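Local coordinates for protein particle-associated lyase (Acinetobacter bacteriophage AP22, PDB 4Y9V) that serves as the phage tailspike, binding the capsular polysaccharide of Acinetobacter baumannii and, as a pectin lyase-like enzyme, probably cleaving it, at residues Ser59-Thr64 with Ile85-Ile90. Numbering follows the deposited sequence.
Sequences SEDIST and IVNSLI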
ATOM      1  N   SER A  59      22.532  -3.200 -44.543  1.00  7.09           N
ATOM      2  CA  SER A  59      21.287  -2.770 -45.152  1.00  7.12           C
ATOM      3  C   SER A  59      20.402  -3.939 -45.599  1.00  7.15           C
ATOM      4  O   SER A  59      19.290  -3.686 -46.056  1.00  8.23           O
ATOM      5  CB  SER A  59      21.576  -1.873 -46.329  1.00  8.08           C
ATOM      6  OG  SER A  59      22.419  -2.562 -47.232  1.00  8.45           O
ATOM      7  N   GLU A  60      20.897  -5.165 -45.547  1.00  7.06           N
ATOM      8  CA  GLU A  60      20.202  -6.353 -46.024  1.00  7.63           C
ATOM      9  C   GLU A  60      19.535  -7.074 -44.862  1.00  6.51           C
ATOM     10  O   GLU A  60      19.811  -6.799 -43.702  1.00  7.94           O
ATOM     11  CB  GLU A  60      21.196  -7.295 -46.739  1.00  8.79           C
ATOM     12  CG  GLU A  60      21.673  -6.685 -48.058  1.00  9.71           C
ATOM     13  CD  GLU A  60      22.742  -7.472 -48.752  1.00 11.20           C
ATOM     14  OE1 GLU A  60      23.620  -8.164 -48.149  1.00 10.57           O
ATOM     15  OE2 GLU A  60      22.831  -7.185 -49.988  1.00 25.97           O
ATOM     16  N   ASP A  61      18.664  -8.042 -45.158  1.00  6.82           N
ATOM     17  CA  ASP A  61      18.108  -8.886 -44.102  1.00  6.22           C
ATOM     18  C   ASP A  61      19.242  -9.597 -43.360  1.00  6.44           C
ATOM     19  O   ASP A  61      20.048 -10.297 -43.985  1.00  7.36           O
ATOM     20  CB  ASP A  61      17.155  -9.903 -44.764  1.00  6.70           C
ATOM     21  CG  ASP A  61      16.402 -10.821 -43.831  1.00  6.82           C
ATOM     22  OD1 ASP A  61      16.480 -10.664 -42.600  1.00  6.62           O
ATOM     23  OD2 ASP A  61      15.677 -11.699 -44.361  1.00 11.92           O
ATOM     24  N   ILE A  62      19.288  -9.429 -42.045  1.00  5.79           N
ATOM     25  CA  ILE A  62      20.312 -10.030 -41.225  1.00  5.87           C
ATOM     26  C   ILE A  62      19.837 -11.298 -40.510  1.00  5.78           C
ATOM     27  O   ILE A  62      20.559 -11.815 -39.667  1.00  6.28           O
ATOM     28  CB  ILE A  62      20.914  -9.031 -40.214  1.00  6.00           C
ATOM     29  CG1 ILE A  62      19.928  -8.670 -39.096  1.00  6.10           C
ATOM     30  CG2 ILE A  62      21.488  -7.812 -40.916  1.00  7.08           C
ATOM     31  CD1 ILE A  62      20.582  -8.024 -37.889  1.00  6.81           C
ATOM     32  N   SER A  63      18.669 -11.821 -40.890  1.00  5.66           N
ATOM     33  CA  SER A  63      18.168 -13.042 -40.240  1.00  6.15           C
ATOM     34  C   SER A  63      19.193 -14.179 -40.227  1.00  6.06           C
ATOM     35  O   SER A  63      19.376 -14.837 -39.190  1.00  6.42           O
ATOM     36  CB  SER A  63      16.926 -13.523 -40.946  1.00  6.33           C
ATOM     37  OG  SER A  63      15.853 -12.587 -40.811  1.00  6.61           O
ATOM     38  N   THR A  64      19.841 -14.433 -41.351  1.00  6.07           N
ATOM     39  CA  THR A  64      20.791 -15.537 -41.390  1.00  6.66           C
ATOM     40  C   THR A  64      21.963 -15.260 -40.475  1.00  6.00           C
ATOM     41  O   THR A  64      22.601 -16.223 -39.957  1.00  6.57           O
ATOM     42  CB  THR A  64      21.323 -15.856 -42.796  1.00  7.61           C
ATOM     43  OG1 THR A  64      22.024 -14.738 -43.319  1.00  9.05           O
ATOM     44  CG2 THR A  64      20.228 -16.341 -43.713  1.00  9.78           C
ATOM     45  N   ILE A  85      17.055  -4.901 -41.011  1.00  5.48           N
ATOM     46  CA  ILE A  85      15.970  -5.752 -41.474  1.00  5.73           C
ATOM     47  C   ILE A  85      16.127  -7.154 -40.880  1.00  5.21           C
ATOM     48  O   ILE A  85      17.202  -7.755 -40.979  1.00  5.83           O
ATOM     49  CB  ILE A  85      15.980  -5.807 -43.001  1.00  6.05           C
ATOM     50  CG1 ILE A  85      15.675  -4.439 -43.584  1.00  7.71           C
ATOM     51  CG2 ILE A  85      15.042  -6.874 -43.517  1.00  6.75           C
ATOM     52  CD1 ILE A  85      15.905  -4.330 -45.090  1.00 10.01           C
ATOM     53  N   VAL A  86      15.042  -7.683 -40.286  1.00  5.21           N
ATOM     54  CA  VAL A  86      14.999  -9.036 -39.767  1.00  5.38           C
ATOM     55  C   VAL A  86      13.657  -9.647 -40.203  1.00  5.43           C
ATOM     56  O   VAL A  86      12.645  -9.518 -39.522  1.00  6.06           O
ATOM     57  CB  VAL A  86      15.150  -9.121 -38.241  1.00  5.65           C
ATOM     58  CG1 VAL A  86      15.148 -10.562 -37.787  1.00  6.34           C
ATOM     59  CG2 VAL A  86      16.398  -8.383 -37.767  1.00  6.38           C
ATOM     60  N   ASN A  87      13.642 -10.313 -41.379  1.00  5.62           N
ATOM     61  CA  ASN A  87      12.391 -10.826 -41.895  1.00  5.99           C
ATOM     62  C   ASN A  87      11.964 -12.166 -41.320  1.00  5.86           C
ATOM     63  O   ASN A  87      10.806 -12.553 -41.483  1.00  7.08           O
ATOM     64  CB  ASN A  87      12.436 -10.870 -43.429  1.00  7.97           C
ATOM     65  CG  ASN A  87      12.371  -9.462 -44.034  1.00 12.24           C
ATOM     66  OD1 ASN A  87      12.967  -9.309 -45.107  1.00 18.11           O
ATOM     67  ND2 ASN A  87      11.629  -8.602 -43.426  1.00 14.90           N
ATOM     68  N   SER A  88      12.864 -12.892 -40.665  1.00  5.91           N
ATOM     69  CA  SER A  88      12.546 -14.170 -40.074  1.00  5.87           C
ATOM     70  C   SER A  88      12.133 -14.045 -38.602  1.00  5.64           C
ATOM     71  O   SER A  88      12.479 -13.091 -37.899  1.00  5.98           O
ATOM     72  CB  SER A  88      13.752 -15.093 -40.164  1.00  6.67           C
ATOM     73  OG  SER A  88      14.102 -15.412 -41.481  1.00  8.18           O
ATOM     74  N   LEU A  89      11.420 -15.069 -38.164  1.00  5.99           N
ATOM     75  CA  LEU A  89      11.170 -15.316 -36.749  1.00  5.75           C
ATOM     76  C   LEU A  89      12.410 -15.983 -36.178  1.00  6.11           C
ATOM     77  O   LEU A  89      12.726 -17.115 -36.550  1.00  7.24           O
ATOM     78  CB  LEU A  89       9.910 -16.173 -36.584  1.00  6.48           C
ATOM     79  CG  LEU A  89       9.600 -16.565 -35.139  1.00  8.02           C
ATOM     80  CD1 LEU A  89       9.339 -15.332 -34.273  1.00  8.36           C
ATOM     81  CD2 LEU A  89       8.394 -17.477 -35.100  1.00 10.44           C
ATOM     82  N   ILE A  90      13.130 -15.277 -35.320  1.00  5.62           N
ATOM     83  CA  ILE A  90      14.371 -15.744 -34.729  1.00  5.62           C
ATOM     84  C   ILE A  90      13.988 -16.425 -33.388  1.00  6.21           C
ATOM     85  O   ILE A  90      13.455 -15.764 -32.507  1.00  6.76           O
ATOM     86  CB  ILE A  90      15.378 -14.636 -34.502  1.00  6.20           C
ATOM     87  CG1 ILE A  90      15.551 -13.771 -35.748  1.00  6.34           C
ATOM     88  CG2 ILE A  90      16.702 -15.210 -34.007  1.00  7.21           C
ATOM     89  CD1 ILE A  90      16.070 -14.499 -36.976  1.00  7.13           C
TER
HETATM   90  O   HOH W   1      19.235  -4.222 -42.688  0.62  6.21           O
HETATM   91  O   HOH W   2      19.611  -4.586 -42.366  0.38  6.89           O
HETATM   92  O   HOH W   3      14.501 -13.923 -43.751  0.71 10.07           O
HETATM   93  O   HOH W   4      14.377 -11.156 -46.646  1.00 23.97           O
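D61 reaches across to the backbone of N87 and shows how one carboxylate oxygen can organise a helix start and a neighbouring loop together. D61 OD1 accepts from N87 N at 3.1 Å, nearly straight at 168° but from above the carboxylate plane. With CG anti to the backbone N (chi1 -176°), the group extends from its own chain to the loop V86-S88. The same oxygen also takes the S63 backbone N-H, again from above the plane, while S63 OG lies 2.7 Å from D61 OD1 and donates to it on the syn side. Three donors thus grip OD1 and fix the rotation of the carboxylate. With its own hydrogen directed at D61 OD1, S63 OG accepts from S88 N at 3.0 Å, relaying the hold one residue farther. The S63 N to D61 OD1 bond closes an Asx turn over D61-S63, with I62 at the N-cap of helix 63-71. Beside it, I62 N donates to I85 O at 2.9 Å, a backbone bond that ties the helix entrance to the end of strand 83-85. That strand pairs in parallel with 105-109, consistent with the first coils of the right-handed parallel beta-helix of pectin lyase-like proteins; none of the contact residues lines the glycan pocket. I85 CG2 lies against the D61 backbone at CA and 3.9 Å from D61 CB, and I85 CD1 reaches S59 O. On the inner side I62 CG1 meets V86 CG2 at 3.8 Å; V86 continues the apolar layer onto L66, F106 and F108, and I62 packs on L47 and L51 of helix 47-54. The other carboxylate oxygen, D61 OD2, is held by waters: one links it to S88 OG, another to N87 OD1. Farther out, a water modelled at two closely spaced sites joins E60 O to I85 N.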